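Local coordinates for ribosomal-protein-S5-alanine N-acetyltransferase (PDB 3IGR), which probably transfers an acetyl group from acetyl-CoA to the N-terminal alanine of ribosomal protein uS5, as a GNAT-family enzyme of the RimJ subfamily, at residues A[11-16]-A[69-74]; A[4-9]-A[73-78]; A[24-29]-A[102-107]. All blocks are in the same frame, centred on the assembly; numbering follows the deposited sequence.

Interaction 1: residues A[11-16]-A[69-74]; sequences QVRLIK and YFVVVD
Leu14 and Phe70 both hold CG anti to their own carbonyl carbon (chi1 -72° and -69°), and this sets a methyl of the leucine over the phenyl ring. Leu14 CD2 stands 3.8 Å from the centroid of the Phe70 ring and close to its normal, a CH-pi contact over one face. The two side chains belong to neighbouring antiparallel strands, 10-14 and 68-74, in the mixed sheet of the GNAT fold. Four backbone bonds join Gln11 to Val73 and Arg13 to Val71 as hydrogen-bonded pairs. Val12 with Val72 and Leu14 with Phe70 are the non-hydrogen-bonded pairs between and beyond them. The ladder runs one step past strand 10-14, where Ile15 N gives a nearly straight bond to Tyr69 O (3.0 Å, 171° at the hydrogen). Val12 and Val72 lie on the face of the sheet that helix 112-126 covers. Val12 CG1 also reaches Phe70 CD1 at 4.0 Å, with the two side chains at about a right angle. Gln11, Arg13, Val71 and Val73 take the other face. There the Arg13 chain runs extended from CG to NE, alongside Val71. One face of its guanidinium rests on Val71 CG2 and Val73 CG2. NH1 bonds to Leu14 O in the guanidinium plane and makes a salt bridge to Asp19, and these two partners help to set the rotation of the guanidinium. Ile15 packs against helix 48-63 and fills the corner between Val71 and Tyr69. Its CG2 comes to 4.0 Å from Tyr69 CD2, and its CD1 lies 3.8 Å from Val71 CG1.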
# COMPACT_ATOMS: atom_id res chain seq x y z
N GLN A 11 -0.34 -17.40 -7.82
CA GLN A 11 -0.08 -17.03 -9.21
C GLN A 11 -1.33 -16.40 -9.81
O GLN A 11 -2.42 -16.95 -9.67
CB GLN A 11 0.31 -18.26 -10.04
CG GLN A 11 0.45 -17.95 -11.53
CD GLN A 11 0.79 -19.16 -12.37
OE1 GLN A 11 0.71 -20.30 -11.91
NE2 GLN A 11 1.18 -18.92 -13.62
N VAL A 12 -1.17 -15.24 -10.44
CA VAL A 12 -2.25 -14.57 -11.17
C VAL A 12 -1.89 -14.71 -12.64
O VAL A 12 -0.80 -14.32 -13.07
CB VAL A 12 -2.36 -13.07 -10.80
CG1 VAL A 12 -3.62 -12.44 -11.44
CG2 VAL A 12 -2.40 -12.88 -9.29
N ARG A 13 -2.81 -15.29 -13.40
CA ARG A 13 -2.55 -15.58 -14.80
C ARG A 13 -3.87 -15.58 -15.53
O ARG A 13 -4.92 -15.57 -14.90
CB ARG A 13 -1.84 -16.94 -14.96
CG ARG A 13 -2.61 -18.15 -14.42
CD ARG A 13 -2.12 -19.43 -15.10
NE ARG A 13 -2.69 -20.65 -14.52
CZ ARG A 13 -3.91 -21.12 -14.77
NH1 ARG A 13 -4.73 -20.48 -15.60
NH2 ARG A 13 -4.30 -22.25 -14.19
N LEU A 14 -3.81 -15.56 -16.85
CA LEU A 14 -5.03 -15.64 -17.65
C LEU A 14 -5.62 -17.04 -17.52
O LEU A 14 -4.89 -18.03 -17.45
CB LEU A 14 -4.76 -15.28 -19.11
CG LEU A 14 -4.50 -13.79 -19.38
CD1 LEU A 14 -4.09 -13.56 -20.85
CD2 LEU A 14 -5.72 -12.93 -19.04
N ILE A 15 -6.94 -17.11 -17.46
CA ILE A 15 -7.65 -18.38 -17.40
C ILE A 15 -7.48 -19.13 -18.73
O ILE A 15 -7.32 -18.52 -19.79
CB ILE A 15 -9.14 -18.15 -17.02
CG1 ILE A 15 -9.77 -19.42 -16.43
CG2 ILE A 15 -9.95 -17.54 -18.18
CD1 ILE A 15 -11.20 -19.23 -15.94
N LYS A 16 -7.49 -20.47 -18.65
CA LYS A 16 -7.28 -21.32 -19.82
C LYS A 16 -8.37 -22.38 -19.94
O LYS A 16 -9.09 -22.65 -18.98
CB LYS A 16 -5.91 -22.03 -19.74
CG LYS A 16 -4.70 -21.11 -19.89
CD LYS A 16 -3.43 -21.89 -20.20
CE LYS A 16 -2.72 -22.32 -18.93
NZ LYS A 16 -1.23 -22.18 -19.02
N TYR A 69 -9.58 -12.28 -18.57
CA TYR A 69 -10.17 -12.86 -17.39
C TYR A 69 -9.04 -13.56 -16.65
O TYR A 69 -8.53 -14.57 -17.12
CB TYR A 69 -11.29 -13.83 -17.78
CG TYR A 69 -12.15 -14.26 -16.63
CD1 TYR A 69 -13.48 -13.85 -16.55
CD2 TYR A 69 -11.65 -15.07 -15.60
CE1 TYR A 69 -14.29 -14.24 -15.49
CE2 TYR A 69 -12.44 -15.47 -14.54
CZ TYR A 69 -13.77 -15.05 -14.50
OH TYR A 69 -14.57 -15.43 -13.45
N PHE A 70 -8.63 -12.99 -15.52
CA PHE A 70 -7.55 -13.58 -14.72
C PHE A 70 -8.09 -14.44 -13.58
O PHE A 70 -9.12 -14.12 -12.99
CB PHE A 70 -6.70 -12.50 -14.08
CG PHE A 70 -5.86 -11.72 -15.04
CD1 PHE A 70 -4.53 -12.10 -15.30
CD2 PHE A 70 -6.37 -10.57 -15.65
CE1 PHE A 70 -3.73 -11.36 -16.16
CE2 PHE A 70 -5.58 -9.82 -16.53
CZ PHE A 70 -4.26 -10.22 -16.79
N VAL A 71 -7.35 -15.49 -13.26
CA VAL A 71 -7.61 -16.27 -12.03
C VAL A 71 -6.42 -16.14 -11.05
O VAL A 71 -5.28 -15.92 -11.46
CB VAL A 71 -7.92 -17.76 -12.31
CG1 VAL A 71 -9.29 -17.90 -12.99
CG2 VAL A 71 -6.82 -18.45 -13.12
N VAL A 72 -6.73 -16.25 -9.76
CA VAL A 72 -5.71 -16.29 -8.73
C VAL A 72 -5.62 -17.75 -8.26
O VAL A 72 -6.63 -18.34 -7.85
CB VAL A 72 -6.05 -15.39 -7.54
CG1 VAL A 72 -4.91 -15.45 -6.51
CG2 VAL A 72 -6.32 -13.95 -7.98
N VAL A 73 -4.43 -18.32 -8.33
CA VAL A 73 -4.23 -19.72 -8.00
C VAL A 73 -3.41 -19.84 -6.73
O VAL A 73 -2.36 -19.21 -6.61
CB VAL A 73 -3.52 -20.49 -9.14
CG1 VAL A 73 -3.18 -21.95 -8.70
CG2 VAL A 73 -4.38 -20.48 -10.39
N ASP A 74 -3.90 -20.66 -5.79
CA ASP A 74 -3.07 -21.11 -4.68
C ASP A 74 -2.24 -22.29 -5.21
O ASP A 74 -2.77 -23.37 -5.47
CB ASP A 74 -3.93 -21.54 -3.50
CG ASP A 74 -3.12 -21.82 -2.23
OD1 ASP A 74 -1.91 -22.11 -2.31
OD2 ASP A 74 -3.72 -21.74 -1.14

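Interaction 2: residues A[4-9]-A[73-78]; sequences SFEFEH and VDKNEH
His9 and Lys75 are joined through the backbone where the turn after strand 4-7 meets the end of strand 68-74: Lys75 N bonds to His9 O at 2.9 Å, nearly in line with the carbonyl. The side chains gather on both sides of this bond. His9 places CG between its backbone N and carbonyl carbon (chi1 57°), which brings one face of the ring under Asn76 and its CD2 edge to Asp74. The amide of Asn76 lies almost parallel to the ring, with planes 10° apart. Its ND2 sits over that face, displaced toward the rim, and is 3.7 Å from His9 CG. Asp74 comes instead to the ring edge. Its OD1 is 3.1 Å from His9 CD2, close to the ring plane, so a carbon of the ring faces the carboxylate oxygen. The carboxylate itself is turned 39° from the ring. OD2 is hydrogen-bonded to Tyr107, whereas OD1 receives weak bonds from the backbone N of Asn76 and of Glu77, which help to orient the carboxylate. Further out, Glu6 stretches beyond CG to meet Lys75, whose chain bends at chi3. The side chains cross at about a right angle. Glu6 OE2 and Lys75 NZ form a salt bridge at 2.9 Å, though the hydrogen bond within it is weak. Both residues also touch Gln11 of strand 10-14, which lies between strands 4-7 and 68-74 in the sheet. Glu8 packs on His78 of the second subunit. The arrangement is that of the turns of two beta hairpins, 4-7/10-14 and 68-74/79-90, side by side at one end of the strands of the GNAT sheet.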
# COMPACT_ATOMS: atom_id res chain seq x y z
N SER A 4 1.73 -13.66 -16.54
CA SER A 4 1.75 -14.38 -15.28
C SER A 4 2.38 -13.55 -14.18
O SER A 4 3.46 -12.99 -14.36
CB SER A 4 2.53 -15.67 -15.45
OG SER A 4 2.05 -16.65 -14.56
N PHE A 5 1.71 -13.45 -13.04
CA PHE A 5 2.30 -12.80 -11.89
C PHE A 5 2.32 -13.73 -10.69
O PHE A 5 1.36 -14.45 -10.41
CB PHE A 5 1.60 -11.47 -11.56
CG PHE A 5 1.34 -10.61 -12.77
CD1 PHE A 5 2.31 -9.73 -13.23
CD2 PHE A 5 0.13 -10.72 -13.47
CE1 PHE A 5 2.07 -8.93 -14.36
CE2 PHE A 5 -0.10 -9.93 -14.61
CZ PHE A 5 0.87 -9.04 -15.05
N GLU A 6 3.44 -13.72 -9.97
CA GLU A 6 3.56 -14.58 -8.81
C GLU A 6 3.95 -13.75 -7.59
O GLU A 6 4.72 -12.81 -7.69
CB GLU A 6 4.55 -15.71 -9.09
CG GLU A 6 3.93 -16.83 -9.95
CD GLU A 6 4.91 -17.95 -10.29
OE1 GLU A 6 6.13 -17.67 -10.37
OE2 GLU A 6 4.45 -19.11 -10.48
N PHE A 7 3.36 -14.09 -6.45
CA PHE A 7 3.74 -13.52 -5.17
C PHE A 7 3.37 -14.56 -4.13
O PHE A 7 2.35 -15.24 -4.27
CB PHE A 7 3.06 -12.17 -4.90
CG PHE A 7 1.54 -12.20 -4.98
CD1 PHE A 7 0.78 -12.54 -3.86
CD2 PHE A 7 0.89 -11.88 -6.17
CE1 PHE A 7 -0.62 -12.57 -3.93
CE2 PHE A 7 -0.52 -11.90 -6.26
CZ PHE A 7 -1.27 -12.25 -5.13
N GLU A 8 4.21 -14.67 -3.10
CA GLU A 8 4.06 -15.66 -2.06
C GLU A 8 3.82 -17.04 -2.67
O GLU A 8 4.60 -17.46 -3.52
CB GLU A 8 2.99 -15.24 -1.05
CG GLU A 8 3.62 -14.59 0.19
CD GLU A 8 2.78 -13.47 0.74
OE1 GLU A 8 3.10 -12.97 1.84
OE2 GLU A 8 1.79 -13.08 0.08
N HIS A 9 2.76 -17.74 -2.25
CA HIS A 9 2.40 -19.03 -2.88
C HIS A 9 1.23 -18.93 -3.88
O HIS A 9 0.51 -19.90 -4.12
CB HIS A 9 2.19 -20.13 -1.82
CG HIS A 9 1.14 -19.81 -0.80
ND1 HIS A 9 1.43 -19.15 0.38
CD2 HIS A 9 -0.18 -20.08 -0.76
CE1 HIS A 9 0.32 -19.02 1.09
NE2 HIS A 9 -0.67 -19.58 0.42
N VAL A 73 -4.43 -18.32 -8.33
CA VAL A 73 -4.23 -19.72 -8.00
C VAL A 73 -3.41 -19.84 -6.73
O VAL A 73 -2.36 -19.21 -6.61
CB VAL A 73 -3.52 -20.49 -9.14
CG1 VAL A 73 -3.18 -21.95 -8.70
CG2 VAL A 73 -4.38 -20.48 -10.39
N ASP A 74 -3.90 -20.66 -5.79
CA ASP A 74 -3.07 -21.11 -4.68
C ASP A 74 -2.24 -22.29 -5.21
O ASP A 74 -2.77 -23.37 -5.47
CB ASP A 74 -3.93 -21.54 -3.50
CG ASP A 74 -3.12 -21.82 -2.23
OD1 ASP A 74 -1.91 -22.11 -2.31
OD2 ASP A 74 -3.72 -21.74 -1.14
N LYS A 75 -0.95 -22.06 -5.39
CA LYS A 75 -0.06 -23.08 -5.93
C LYS A 75 0.12 -24.25 -4.96
O LYS A 75 0.32 -25.38 -5.39
CB LYS A 75 1.29 -22.47 -6.30
CG LYS A 75 1.24 -21.60 -7.55
CD LYS A 75 2.29 -20.48 -7.51
CE LYS A 75 3.72 -20.98 -7.66
NZ LYS A 75 4.68 -19.84 -7.70
N ASN A 76 0.05 -23.97 -3.66
CA ASN A 76 0.16 -25.01 -2.64
C ASN A 76 -1.01 -26.00 -2.66
O ASN A 76 -0.83 -27.19 -2.42
CB ASN A 76 0.28 -24.37 -1.26
CG ASN A 76 1.67 -23.81 -0.99
OD1 ASN A 76 2.54 -23.82 -1.86
ND2 ASN A 76 1.88 -23.33 0.22
N GLU A 77 -2.21 -25.50 -2.96
CA GLU A 77 -3.39 -26.36 -2.95
C GLU A 77 -3.93 -26.65 -4.35
O GLU A 77 -4.88 -27.41 -4.50
CB GLU A 77 -4.46 -25.78 -2.03
CG GLU A 77 -3.89 -25.40 -0.66
CD GLU A 77 -4.91 -25.33 0.45
OE1 GLU A 77 -6.11 -25.20 0.17
OE2 GLU A 77 -4.50 -25.39 1.62
N HIS A 78 -3.30 -26.06 -5.37
CA HIS A 78 -3.71 -26.23 -6.77
C HIS A 78 -5.20 -25.91 -6.99
O HIS A 78 -5.91 -26.63 -7.67
CB HIS A 78 -3.38 -27.64 -7.27
CG HIS A 78 -1.95 -28.03 -7.08
ND1 HIS A 78 -0.91 -27.38 -7.71
CD2 HIS A 78 -1.38 -29.02 -6.34
CE1 HIS A 78 0.24 -27.94 -7.36
NE2 HIS A 78 -0.02 -28.94 -6.53

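Interaction 3: residues A[24-29]-A[102-107]; sequences ANYFMR and SLDSEY
Tyr26 and Ser102 make the tight, buried part of this contact. Tyr26 OH lies 2.6 Å from Ser102 OG in a short hydrogen bond, and either hydroxyl could be the donor. The tyrosine reaches the strand because its CG is anti to the backbone N (chi1 166°). Its ring meets the chain edge-on, with Tyr26 CE1 3.7 Å from Asp104 N near the ring plane. Thr83 of strand 79-90 bonds to Ser102 OG and also touches the Tyr26 ring.

Toward solvent the contact is looser: the exposed Arg29 reaches back to the buried Asp104. Arg29 bends at chi3, and its NE gives a bond of 2.9 Å to Asp104 OD1, within a salt bridge. NE meets OD1 on its syn side, somewhat out of the carboxylate plane. Guanidinium and carboxylate planes are 30° apart. NH2 adds a weaker bond to the same oxygen and is also bonded to Ile80 O. Asn30 supplies another bond to OD1. Asp104 OD2 accepts from Glu106 N at 3.0 Å. This Asx turn starts the loop after strand 96-103, and the contact fastens helix 20-29 of the GNAT fold to the end of that strand.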
# COMPACT_ATOMS: atom_id res chain seq x y z
N ALA A 24 -15.11 -23.79 -12.11
CA ALA A 24 -16.46 -24.22 -11.72
C ALA A 24 -16.52 -24.48 -10.22
O ALA A 24 -17.40 -23.96 -9.54
CB ALA A 24 -16.86 -25.49 -12.50
N ASN A 25 -15.57 -25.28 -9.72
CA ASN A 25 -15.47 -25.59 -8.29
C ASN A 25 -15.40 -24.34 -7.45
O ASN A 25 -16.02 -24.26 -6.39
CB ASN A 25 -14.27 -26.49 -7.99
CG ASN A 25 -14.43 -27.88 -8.54
OD1 ASN A 25 -15.52 -28.29 -8.93
ND2 ASN A 25 -13.33 -28.63 -8.58
N TYR A 26 -14.64 -23.35 -7.92
CA TYR A 26 -14.47 -22.10 -7.20
C TYR A 26 -15.81 -21.36 -7.01
O TYR A 26 -16.08 -20.86 -5.92
CB TYR A 26 -13.44 -21.19 -7.89
CG TYR A 26 -13.47 -19.76 -7.40
CD1 TYR A 26 -12.84 -19.40 -6.21
CD2 TYR A 26 -14.14 -18.77 -8.12
CE1 TYR A 26 -12.89 -18.11 -5.75
CE2 TYR A 26 -14.18 -17.46 -7.67
CZ TYR A 26 -13.55 -17.14 -6.48
OH TYR A 26 -13.58 -15.84 -6.04
N PHE A 27 -16.62 -21.27 -8.06
CA PHE A 27 -17.86 -20.52 -7.93
C PHE A 27 -18.89 -21.35 -7.18
O PHE A 27 -19.70 -20.82 -6.43
CB PHE A 27 -18.38 -20.04 -9.30
CG PHE A 27 -17.62 -18.84 -9.83
CD1 PHE A 27 -17.69 -17.62 -9.17
CD2 PHE A 27 -16.82 -18.95 -10.96
CE1 PHE A 27 -16.97 -16.51 -9.63
CE2 PHE A 27 -16.10 -17.85 -11.43
CZ PHE A 27 -16.18 -16.62 -10.76
N MSE A 28 -18.80 -22.66 -7.35
CA MSE A 28 -19.71 -23.55 -6.66
C MSE A 28 -19.38 -23.55 -5.16
O MSE A 28 -20.28 -23.59 -4.33
CB MSE A 28 -19.63 -24.92 -7.30
CG MSE A 28 -20.03 -26.05 -6.46
SE MSE A 28 -20.15 -27.62 -7.57
CE MSE A 28 -18.57 -27.44 -8.70
N ARG A 29 -18.09 -23.44 -4.84
CA ARG A 29 -17.60 -23.35 -3.46
C ARG A 29 -18.06 -22.06 -2.77
O ARG A 29 -18.46 -22.07 -1.61
CB ARG A 29 -16.06 -23.46 -3.45
CG ARG A 29 -15.40 -23.60 -2.08
CD ARG A 29 -13.99 -24.24 -2.17
NE ARG A 29 -12.97 -23.27 -2.57
CZ ARG A 29 -12.39 -23.21 -3.78
NH1 ARG A 29 -12.69 -24.09 -4.73
NH2 ARG A 29 -11.49 -22.28 -4.02
N SER A 102 -13.29 -11.18 -7.39
CA SER A 102 -13.82 -11.92 -6.27
C SER A 102 -12.69 -12.71 -5.63
O SER A 102 -11.64 -12.96 -6.26
CB SER A 102 -14.96 -12.86 -6.71
OG SER A 102 -14.47 -13.89 -7.57
N LEU A 103 -12.90 -13.09 -4.38
CA LEU A 103 -11.96 -13.88 -3.60
C LEU A 103 -12.71 -14.91 -2.79
O LEU A 103 -13.80 -14.64 -2.27
CB LEU A 103 -11.15 -12.98 -2.67
CG LEU A 103 -9.92 -13.58 -1.96
CD1 LEU A 103 -8.85 -13.96 -2.95
CD2 LEU A 103 -9.38 -12.58 -0.97
N ASP A 104 -12.12 -16.10 -2.71
CA ASP A 104 -12.61 -17.17 -1.86
C ASP A 104 -12.77 -16.68 -0.42
O ASP A 104 -11.91 -15.96 0.06
CB ASP A 104 -11.65 -18.35 -1.93
CG ASP A 104 -12.18 -19.58 -1.24
OD1 ASP A 104 -12.78 -20.43 -1.94
OD2 ASP A 104 -12.05 -19.68 -0.00
N SER A 105 -13.86 -17.05 0.25
CA SER A 105 -14.14 -16.51 1.60
C SER A 105 -13.16 -16.97 2.68
O SER A 105 -12.99 -16.30 3.70
CB SER A 105 -15.59 -16.78 2.04
OG SER A 105 -15.79 -18.16 2.27
N GLU A 106 -12.50 -18.11 2.47
CA GLU A 106 -11.49 -18.58 3.43
C GLU A 106 -10.14 -17.86 3.27
O GLU A 106 -9.25 -18.00 4.10
CB GLU A 106 -11.32 -20.09 3.32
CG GLU A 106 -12.61 -20.87 3.64
CD GLU A 106 -13.03 -20.75 5.11
OE1 GLU A 106 -12.15 -20.69 6.00
OE2 GLU A 106 -14.26 -20.73 5.38
N TYR A 107 -10.01 -17.06 2.21
CA TYR A 107 -8.76 -16.37 1.88
C TYR A 107 -8.80 -14.86 2.15
O TYR A 107 -7.90 -14.11 1.72
CB TYR A 107 -8.39 -16.65 0.43
CG TYR A 107 -7.82 -18.03 0.24
CD1 TYR A 107 -6.43 -18.22 0.21
CD2 TYR A 107 -8.65 -19.15 0.11
CE1 TYR A 107 -5.89 -19.49 0.04
CE2 TYR A 107 -8.12 -20.43 -0.06
CZ TYR A 107 -6.73 -20.59 -0.09
OH TYR A 107 -6.17 -21.83 -0.26

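From the N terminus, strand 4-7 turns into strand 10-14, which leads on to helix 20-29. Interaction 2 closes the longer loop, from 4-9 to 73-78, and interaction 1, from 11-16 to 69-74, nests inside it. Both end on strand 68-74 and share Val73 and Asp74. Interaction 3 starts within those loops, at 24-29, but closes beyond them at 102-107, so it crosses both. Asp74, shared by the segments of interactions 1 and 2, bonds to Tyr107 in segment 102-107 of interaction 3, and Tyr69 packs on Phe27. Together the contacts tie the N-terminal strands and the first helix to the central strands of one sheet.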